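Local coordinates for Lmo0547 protein (Listeria monocytogenes, PDB 4R9N), which probably acts as a SorC-family transcriptional regulator that binds specific DNA sites and, through the sugar-binding domain represented here, a carbohydrate effector, at residues S153-H158 and K178-D183; R187-D192 and L231-N236; E211-P216 and A237-V242. All blocks are in the same frame, centred on the assembly; numbering follows the deposited sequence.

Contact 1: residues S153-H158 and K178-D183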
loop_
_atom_site.group_PDB
_atom_site.type_symbol
_atom_site.label_atom_id
_atom_site.label_comp_id
_atom_site.label_asym_id
_atom_site.label_seq_id
_atom_site.Cartn_x
_atom_site.Cartn_y
_atom_site.Cartn_z
ATOM N N SER A 153 -4.319 3.935 4.461
ATOM C CA SER A 153 -4.843 5.284 4.624
ATOM C C SER A 153 -6.199 5.281 5.295
ATOM O O SER A 153 -6.773 4.243 5.557
ATOM C CB SER A 153 -4.900 5.978 3.260
ATOM O OG SER A 153 -5.238 7.353 3.468
ATOM N N SER A 154 -6.667 6.474 5.630
ATOM C CA SER A 154 -7.961 6.649 6.262
ATOM C C SER A 154 -8.639 7.600 5.317
ATOM O O SER A 154 -8.035 8.607 4.975
ATOM C CB SER A 154 -7.804 7.278 7.645
ATOM O OG SER A 154 -9.053 7.750 8.126
ATOM N N PRO A 155 -9.891 7.313 4.910
ATOM C CA PRO A 155 -10.562 8.211 4.006
ATOM C C PRO A 155 -11.046 9.509 4.650
ATOM O O PRO A 155 -11.620 10.290 3.952
ATOM C CB PRO A 155 -11.792 7.415 3.579
ATOM C CG PRO A 155 -12.132 6.598 4.778
ATOM C CD PRO A 155 -10.770 6.198 5.307
ATOM N N TYR A 156 -10.806 9.724 5.941
ATOM C CA TYR A 156 -11.447 10.810 6.684
ATOM C C TYR A 156 -10.481 11.962 6.963
ATOM O O TYR A 156 -9.303 11.888 6.648
ATOM C CB TYR A 156 -11.997 10.269 8.002
ATOM C CG TYR A 156 -12.932 9.102 7.838
ATOM C CD1 TYR A 156 -14.060 9.186 6.963
ATOM C CD2 TYR A 156 -12.680 7.885 8.478
ATOM C CE1 TYR A 156 -14.911 8.090 6.780
ATOM C CE2 TYR A 156 -13.544 6.788 8.305
ATOM C CZ TYR A 156 -14.672 6.904 7.456
ATOM O OH TYR A 156 -15.514 5.804 7.271
ATOM N N ASN A 157 -10.993 13.031 7.554
ATOM C CA ASN A 157 -10.163 14.229 7.840
ATOM C C ASN A 157 -9.219 14.647 6.691
ATOM O O ASN A 157 -7.997 14.661 6.845
ATOM C CB ASN A 157 -9.383 14.123 9.189
ATOM C CG ASN A 157 -9.355 12.716 9.774
ATOM O OD1 ASN A 157 -10.227 12.351 10.570
ATOM N ND2 ASN A 157 -8.336 11.931 9.411
ATOM N N HIS A 158 -9.818 14.974 5.546
ATOM C CA HIS A 158 -9.124 15.560 4.379
ATOM C C HIS A 158 -7.908 14.758 3.860
ATOM O O HIS A 158 -6.774 15.235 3.850
ATOM C CB HIS A 158 -8.801 17.049 4.640
ATOM C CG HIS A 158 -10.029 17.886 4.867
ATOM N ND1 HIS A 158 -11.145 17.802 4.056
ATOM C CD2 HIS A 158 -10.327 18.806 5.818
ATOM C CE1 HIS A 158 -12.072 18.638 4.495
ATOM N NE2 HIS A 158 -11.599 19.262 5.560
ATOM N N LYS A 178 -21.167 2.921 6.545
ATOM C CA LYS A 178 -20.779 1.495 6.447
ATOM C C LYS A 178 -19.657 1.087 7.418
ATOM O O LYS A 178 -19.093 0.005 7.308
ATOM C CB LYS A 178 -20.417 1.179 5.021
ATOM C CG LYS A 178 -21.564 1.214 3.999
ATOM C CD LYS A 178 -22.493 0.030 4.125
ATOM C CE LYS A 178 -23.690 0.140 3.173
ATOM N NZ LYS A 178 -23.408 -0.023 1.693
ATOM N N ASP A 179 -19.326 1.967 8.336
ATOM C CA ASP A 179 -18.351 1.692 9.408
ATOM C C ASP A 179 -16.967 1.376 8.894
ATOM O O ASP A 179 -16.184 0.586 9.474
ATOM C CB ASP A 179 -18.861 0.607 10.374
ATOM C CG ASP A 179 -20.210 0.957 10.974
ATOM O OD1 ASP A 179 -20.370 2.103 11.477
ATOM O OD2 ASP A 179 -21.105 0.084 10.921
ATOM N N VAL A 180 -16.625 1.994 7.782
ATOM C CA VAL A 180 -15.257 1.902 7.250
ATOM C C VAL A 180 -14.235 2.588 8.153
ATOM O O VAL A 180 -14.491 3.674 8.674
ATOM C CB VAL A 180 -15.258 2.521 5.823
ATOM C CG1 VAL A 180 -13.858 2.871 5.361
ATOM C CG2 VAL A 180 -15.886 1.561 4.864
ATOM N N VAL A 181 -13.106 1.926 8.389
ATOM C CA VAL A 181 -12.019 2.500 9.179
ATOM C C VAL A 181 -10.737 2.775 8.420
ATOM O O VAL A 181 -9.906 3.529 8.884
ATOM C CB VAL A 181 -11.690 1.650 10.415
ATOM C CG1 VAL A 181 -12.930 1.508 11.261
ATOM C CG2 VAL A 181 -11.099 0.308 10.047
ATOM N N GLY A 182 -10.553 2.162 7.250
ATOM C CA GLY A 182 -9.327 2.430 6.492
ATOM C C GLY A 182 -9.407 1.951 5.063
ATOM O O GLY A 182 -10.414 1.362 4.617
ATOM N N ASP A 183 -8.341 2.208 4.323
ATOM C CA ASP A 183 -8.209 1.627 2.980
ATOM C C ASP A 183 -6.777 1.208 2.672
ATOM O O ASP A 183 -5.849 1.770 3.183
ATOM C CB ASP A 183 -8.764 2.518 1.884
ATOM C CG ASP A 183 -8.108 3.861 1.797
ATOM O OD1 ASP A 183 -8.398 4.732 2.657
ATOM O OD2 ASP A 183 -7.381 4.110 0.793
HETATM O O HOH W 1 -9.959 5.669 10.277
#

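Contact 2: residues R187-D192 and L231-N236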
loop_
_atom_site.group_PDB
_atom_site.type_symbol
_atom_site.label_atom_id
_atom_site.label_comp_id
_atom_site.label_asym_id
_atom_site.label_seq_id
_atom_site.Cartn_x
_atom_site.Cartn_y
_atom_site.Cartn_z
ATOM N N ARG A 187 -9.187 -0.289 -1.439
ATOM C CA ARG A 187 -10.244 -1.152 -0.910
ATOM C C ARG A 187 -10.476 -0.730 0.564
ATOM O O ARG A 187 -9.525 -0.695 1.336
ATOM C CB ARG A 187 -9.868 -2.612 -0.958
ATOM C CG ARG A 187 -9.586 -3.132 -2.322
ATOM C CD ARG A 187 -10.756 -2.988 -3.294
ATOM N NE ARG A 187 -10.460 -3.632 -4.564
ATOM C CZ ARG A 187 -11.102 -4.684 -5.081
ATOM N NH1 ARG A 187 -12.123 -5.313 -4.437
ATOM N NH2 ARG A 187 -10.683 -5.133 -6.240
ATOM N N PHE A 188 -11.723 -0.402 0.886
ATOM C CA PHE A 188 -12.164 0.217 2.154
ATOM C C PHE A 188 -12.668 -0.848 3.071
ATOM O O PHE A 188 -13.558 -1.605 2.682
ATOM C CB PHE A 188 -13.258 1.205 1.797
ATOM C CG PHE A 188 -12.725 2.345 1.032
ATOM C CD1 PHE A 188 -12.121 3.411 1.690
ATOM C CD2 PHE A 188 -12.762 2.355 -0.369
ATOM C CE1 PHE A 188 -11.571 4.473 0.994
ATOM C CE2 PHE A 188 -12.191 3.404 -1.057
ATOM C CZ PHE A 188 -11.611 4.459 -0.383
ATOM N N PHE A 189 -12.077 -0.967 4.251
ATOM C CA PHE A 189 -12.362 -2.048 5.160
ATOM C C PHE A 189 -12.905 -1.546 6.488
ATOM O O PHE A 189 -12.697 -0.417 6.915
ATOM C CB PHE A 189 -11.127 -2.958 5.379
ATOM C CG PHE A 189 -9.901 -2.222 5.832
ATOM C CD1 PHE A 189 -8.975 -1.734 4.889
ATOM C CD2 PHE A 189 -9.655 -2.006 7.173
ATOM C CE1 PHE A 189 -7.774 -1.110 5.311
ATOM C CE2 PHE A 189 -8.487 -1.353 7.597
ATOM C CZ PHE A 189 -7.516 -0.925 6.656
ATOM N N THR A 190 -13.703 -2.410 7.084
ATOM C CA THR A 190 -14.232 -2.240 8.416
ATOM C C THR A 190 -13.216 -2.654 9.477
ATOM O O THR A 190 -12.121 -3.083 9.153
ATOM C CB THR A 190 -15.529 -3.059 8.567
ATOM O OG1 THR A 190 -15.322 -4.386 8.082
ATOM C CG2 THR A 190 -16.647 -2.417 7.721
ATOM N N ALA A 191 -13.604 -2.550 10.752
ATOM C CA ALA A 191 -12.712 -2.840 11.855
ATOM C C ALA A 191 -12.160 -4.262 11.827
ATOM O O ALA A 191 -11.103 -4.531 12.380
ATOM C CB ALA A 191 -13.416 -2.577 13.179
ATOM N N ASP A 192 -12.854 -5.183 11.220
ATOM C CA ASP A 192 -12.371 -6.556 11.170
ATOM C C ASP A 192 -11.425 -6.792 10.024
ATOM O O ASP A 192 -11.079 -7.921 9.731
ATOM C CB ASP A 192 -13.549 -7.541 11.126
ATOM C CG ASP A 192 -14.451 -7.338 9.945
ATOM O OD1 ASP A 192 -14.171 -6.428 9.115
ATOM O OD2 ASP A 192 -15.465 -8.102 9.863
ATOM N N LEU A 231 -4.500 1.372 10.538
ATOM C CA LEU A 231 -3.348 0.450 10.619
ATOM C C LEU A 231 -3.554 -0.719 11.552
ATOM O O LEU A 231 -3.260 -1.929 11.245
ATOM C CB LEU A 231 -2.138 1.271 11.012
ATOM C CG LEU A 231 -0.829 0.536 11.112
ATOM C CD1 LEU A 231 -0.523 -0.165 9.806
ATOM C CD2 LEU A 231 0.238 1.563 11.425
ATOM N N VAL A 232 -4.096 -0.387 12.706
ATOM C CA VAL A 232 -4.374 -1.421 13.693
ATOM C C VAL A 232 -5.363 -2.438 13.201
ATOM O O VAL A 232 -5.153 -3.652 13.348
ATOM C CB VAL A 232 -4.785 -0.845 15.056
ATOM C CG1 VAL A 232 -5.378 -1.937 15.952
ATOM C CG2 VAL A 232 -3.564 -0.227 15.725
ATOM N N ALA A 233 -6.413 -1.990 12.525
ATOM C CA ALA A 233 -7.337 -2.932 11.961
ATOM C C ALA A 233 -6.694 -3.815 10.896
ATOM O O ALA A 233 -6.968 -5.032 10.812
ATOM C CB ALA A 233 -8.561 -2.183 11.396
ATOM N N ALA A 234 -5.874 -3.220 10.036
ATOM C CA ALA A 234 -5.231 -4.002 9.024
ATOM C C ALA A 234 -4.296 -5.073 9.596
ATOM O O ALA A 234 -4.220 -6.208 9.085
ATOM C CB ALA A 234 -4.471 -3.076 8.074
ATOM N N LEU A 235 -3.556 -4.674 10.592
ATOM C CA LEU A 235 -2.581 -5.545 11.266
ATOM C C LEU A 235 -3.279 -6.687 11.979
ATOM O O LEU A 235 -2.883 -7.834 11.802
ATOM C CB LEU A 235 -1.742 -4.794 12.289
ATOM C CG LEU A 235 -0.698 -3.858 11.729
ATOM C CD1 LEU A 235 -0.159 -2.905 12.776
ATOM C CD2 LEU A 235 0.413 -4.642 11.031
ATOM N N ASN A 236 -4.369 -6.375 12.680
ATOM C CA ASN A 236 -5.190 -7.425 13.358
ATOM C C ASN A 236 -5.813 -8.461 12.419
ATOM O O ASN A 236 -5.921 -9.651 12.786
ATOM C CB ASN A 236 -6.297 -6.779 14.225
ATOM C CG ASN A 236 -5.726 -6.042 15.437
ATOM O OD1 ASN A 236 -4.598 -6.298 15.860
ATOM N ND2 ASN A 236 -6.499 -5.127 15.993
HETATM O O HOH W 2 -9.064 -6.187 12.202
#

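Contact 3: residues E211-P216 and A237-V242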
loop_
_atom_site.group_PDB
_atom_site.type_symbol
_atom_site.label_atom_id
_atom_site.label_comp_id
_atom_site.label_asym_id
_atom_site.label_seq_id
_atom_site.Cartn_x
_atom_site.Cartn_y
_atom_site.Cartn_z
ATOM N N GLU A 211 -7.139 -11.108 -1.960
ATOM C CA GLU A 211 -5.995 -11.385 -2.809
ATOM C C GLU A 211 -4.703 -10.939 -2.168
ATOM O O GLU A 211 -3.722 -11.621 -2.256
ATOM C CB GLU A 211 -6.160 -10.758 -4.142
ATOM C CG GLU A 211 -7.190 -11.514 -4.976
ATOM C CD GLU A 211 -7.808 -10.740 -6.114
ATOM O OE1 GLU A 211 -7.449 -9.564 -6.372
ATOM O OE2 GLU A 211 -8.736 -11.346 -6.724
ATOM N N LEU A 212 -4.708 -9.766 -1.525
ATOM C CA LEU A 212 -3.543 -9.268 -0.866
ATOM C C LEU A 212 -3.116 -10.202 0.275
ATOM O O LEU A 212 -1.917 -10.436 0.488
ATOM C CB LEU A 212 -3.809 -7.856 -0.321
ATOM C CG LEU A 212 -2.668 -7.123 0.397
ATOM C CD1 LEU A 212 -1.620 -6.673 -0.606
ATOM C CD2 LEU A 212 -3.197 -5.958 1.227
ATOM N N LYS A 213 -4.091 -10.733 1.001
ATOM C CA LYS A 213 -3.802 -11.607 2.091
ATOM C C LYS A 213 -3.101 -12.908 1.618
ATOM O O LYS A 213 -2.371 -13.508 2.373
ATOM C CB LYS A 213 -5.092 -11.911 2.851
ATOM C CG LYS A 213 -4.840 -12.339 4.275
ATOM C CD LYS A 213 -6.128 -12.492 5.068
ATOM C CE LYS A 213 -5.809 -12.926 6.506
ATOM N NZ LYS A 213 -5.075 -14.224 6.567
ATOM N N ASN A 214 -3.255 -13.287 0.371
ATOM C CA ASN A 214 -2.601 -14.451 -0.163
ATOM C C ASN A 214 -1.168 -14.202 -0.672
ATOM O O ASN A 214 -0.454 -15.137 -0.998
ATOM C CB ASN A 214 -3.455 -15.069 -1.246
ATOM C CG ASN A 214 -4.623 -15.850 -0.691
ATOM O OD1 ASN A 214 -4.563 -16.431 0.414
ATOM N ND2 ASN A 214 -5.682 -15.903 -1.467
ATOM N N ILE A 215 -0.743 -12.961 -0.730
ATOM C CA ILE A 215 0.622 -12.663 -1.174
ATOM C C ILE A 215 1.559 -13.021 -0.003
ATOM O O ILE A 215 1.255 -12.687 1.120
ATOM C CB ILE A 215 0.753 -11.184 -1.598
ATOM C CG1 ILE A 215 0.020 -10.953 -2.918
ATOM C CG2 ILE A 215 2.200 -10.769 -1.779
ATOM C CD1 ILE A 215 -0.067 -9.477 -3.300
ATOM N N PRO A 216 2.676 -13.720 -0.276
ATOM C CA PRO A 216 3.508 -14.225 0.828
ATOM C C PRO A 216 4.030 -13.141 1.740
ATOM O O PRO A 216 4.045 -13.369 2.981
ATOM C CB PRO A 216 4.660 -14.943 0.123
ATOM C CG PRO A 216 4.068 -15.394 -1.149
ATOM C CD PRO A 216 3.061 -14.348 -1.554
ATOM N N ALA A 237 -6.172 -8.025 11.209
ATOM C CA ALA A 237 -6.724 -8.893 10.197
ATOM C C ALA A 237 -5.689 -9.711 9.449
ATOM O O ALA A 237 -6.040 -10.486 8.567
ATOM C CB ALA A 237 -7.505 -8.056 9.189
ATOM N N GLY A 238 -4.405 -9.517 9.737
ATOM C CA GLY A 238 -3.381 -10.289 9.073
ATOM C C GLY A 238 -3.168 -9.905 7.630
ATOM O O GLY A 238 -2.769 -10.729 6.815
ATOM N N LEU A 239 -3.469 -8.675 7.272
ATOM C CA LEU A 239 -3.276 -8.271 5.871
ATOM C C LEU A 239 -1.796 -7.955 5.567
ATOM O O LEU A 239 -1.433 -7.840 4.402
ATOM C CB LEU A 239 -4.046 -7.026 5.578
ATOM C CG LEU A 239 -5.552 -7.199 5.711
ATOM C CD1 LEU A 239 -6.298 -5.884 5.511
ATOM C CD2 LEU A 239 -6.002 -8.257 4.681
ATOM N N ILE A 240 -1.001 -7.755 6.622
ATOM C CA ILE A 240 0.334 -7.172 6.534
ATOM C C ILE A 240 1.297 -8.088 7.244
ATOM O O ILE A 240 1.078 -8.518 8.369
ATOM C CB ILE A 240 0.395 -5.801 7.222
ATOM C CG1 ILE A 240 -0.419 -4.799 6.444
ATOM C CG2 ILE A 240 1.843 -5.325 7.454
ATOM C CD1 ILE A 240 -0.888 -3.635 7.299
ATOM N N ASP A 241 2.435 -8.279 6.619
ATOM C CA ASP A 241 3.527 -9.129 7.141
ATOM C C ASP A 241 4.711 -8.347 7.691
ATOM O O ASP A 241 5.366 -8.794 8.646
ATOM C CB ASP A 241 3.979 -10.100 6.057
ATOM C CG ASP A 241 2.831 -10.974 5.556
ATOM O OD1 ASP A 241 2.247 -11.716 6.421
ATOM O OD2 ASP A 241 2.476 -10.919 4.323
ATOM N N VAL A 242 4.985 -7.185 7.109
ATOM C CA VAL A 242 6.142 -6.408 7.454
ATOM C C VAL A 242 5.638 -4.958 7.491
ATOM O O VAL A 242 4.936 -4.456 6.534
ATOM C CB VAL A 242 7.245 -6.533 6.354
ATOM C CG1 VAL A 242 8.390 -5.565 6.619
ATOM C CG2 VAL A 242 7.740 -7.994 6.200
HETATM O O HOH W 3 -1.030 -10.312 3.651
HETATM O O HOH W 4 0.570 -12.227 3.440
#

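Contact 1: residues S153-H158 and K178-D183
S153 and D183 are joined by a reciprocal pair of backbone hydrogen bonds, from S153 N to D183 O (2.9 Å, N-H...O angle 170°) and from D183 N to S153 O (2.9 Å). The first lies in the carbonyl plane of D183, whereas the second reaches S153 O from above its plane. Together they form one antiparallel hydrogen-bonded bridge.

A side-chain bond follows further along. The hydroxyl of Y156 donates to V180 O, with OH and O 2.7 Å apart; the carbonyl oxygen sits at the edge of the ring, near its plane, yet the donor stands well above the carbonyl plane. A water bridges S154 and V181: S154 OG donates to it at 3.1 Å, and it donates in turn to V181 O at 2.6 Å. S154 OG also accepts a weak bond from Y156 N.

In the fold, the bridge attaches the loop after strand 147-151 of the Rossmann-like parallel sheet to the small hairpin of strands 180-184 and 187-190. Opposite F189 that hairpin carries a classic beta bulge at V181 and G182, and its first strand follows a Schellman motif in which D179 ends helix 169-177.

Packing without bonds makes up the rest. P155 CG lies over the centre of the Y156 ring, 3.6 Å above its plane, and meets V180 CG1 at 4.1 Å. With CG of D183 set between its own backbone N and carbonyl carbon (chi1 60°), the carboxylate is turned to S153. D183 OD1 comes to 3.4 Å from S153 O, but both are acceptors and do not bond.

Contact 2: residues R187-D192 and L231-N236
A191 O and A233 O are tied by a single water that donates to both, at 2.6 Å from A191 O and 2.8 Å from A233 O. A191 O also rests against the methyl of A233, 3.6 Å from its CB, so the turn after strand 187-190 meets the helix by packing as well as through solvent.

Deeper in, F189 takes over. A chi1 of 55° points CE2 and CZ of its ring at the helix. The CB of A233 stands at the ring edge, near its plane, 3.9 Å from F189 CE2, while the CB of A234 approaches F189 CZ obliquely at 4.0 Å. Strand 187-190 and helix 231-236 run almost at right angles (83°), and the short side chains of A233 and A234 are consistent with a closest axis approach of 9.4 Å. V181 also touches A233, and L209 packs on F189.

The turn has its own brace: T190 OG1 donates to D192 OD1 at 2.6 Å, on the syn side but tilted out of the carboxylate plane, and K194 N bonds to that same OD1. K194 O lies in hydrogen-bonding range of the same hydroxyl. Direct contact is made by two alanine methyls at the outer end of the F189 ring and by A191 O on A233, with the polar link carried by water, which suggests that packing, more than charge pairing, governs how strand and helix meet.

Contact 3: residues E211-P216 and A237-V242
Two helix-to-strand turns of the Rossmann-like domain meet here: one leads from helix 209-213 into strand 217-221, the other from helix 228-236 into strand 242-246. The second begins with a Schellman motif, in which G238 adopts a positive phi (72°) and turns the chain out of the helix.

Against that turn lies the aliphatic part of K213. Its CG is anti to the backbone N (chi1 -157°), which sends the chain alongside the carbonyls of A237 and G238 before it bends at its last torsion. K213 CE comes within 3.2 Å of A237 O, and K213 CG within 3.7 Å of G238 O. Nearer the root of the side chain, K213 CB meets L239 CD2 at 4.2 Å. The lysine thus makes this contact through its methylenes.

Two waters lie between polar atoms of the two turns. One molecule lies 2.6 Å from L239 O, a weak bond, and also reaches L212 O. Another sits between I215 O and D241 OD2; since more acceptors than protons surround each water, which bonds are made at any moment is uncertain. D241 OD2 is only 3.2 Å from P216 O, yet both are acceptors and do not bond; the carboxylate oxygen takes a hydrogen bond from V218 N instead.

That bond ties the second turn to strand 217-221, while backbone bonds link V242 with V218 and A220. The first turn enters the beta-alpha-beta unit of strand 217-221, helix 228-236 and strand 242-246, and the second is its helix-to-strand connection.

Contacts 1 and 2 have centres about 10 Å apart and share the hairpin of strands 180-184 and 187-190, where V181 N with F189 O and G182 O with F189 N probably form backbone hydrogen bonds. Contact 2 lies about 12 Å from contact 3, centre to centre; A234 O and L239 N probably form a hydrogen bond between them. Contacts 1 and 3 have centres about 19 Å apart and do not touch. Along the chain contact 1 closes before contact 2 opens, whereas the segments of contacts 2 and 3 alternate. Helix 228-236 carries the hairpin on its side and runs into the turn 237-242, which packs on 211-216, all within one putative sugar-binding domain.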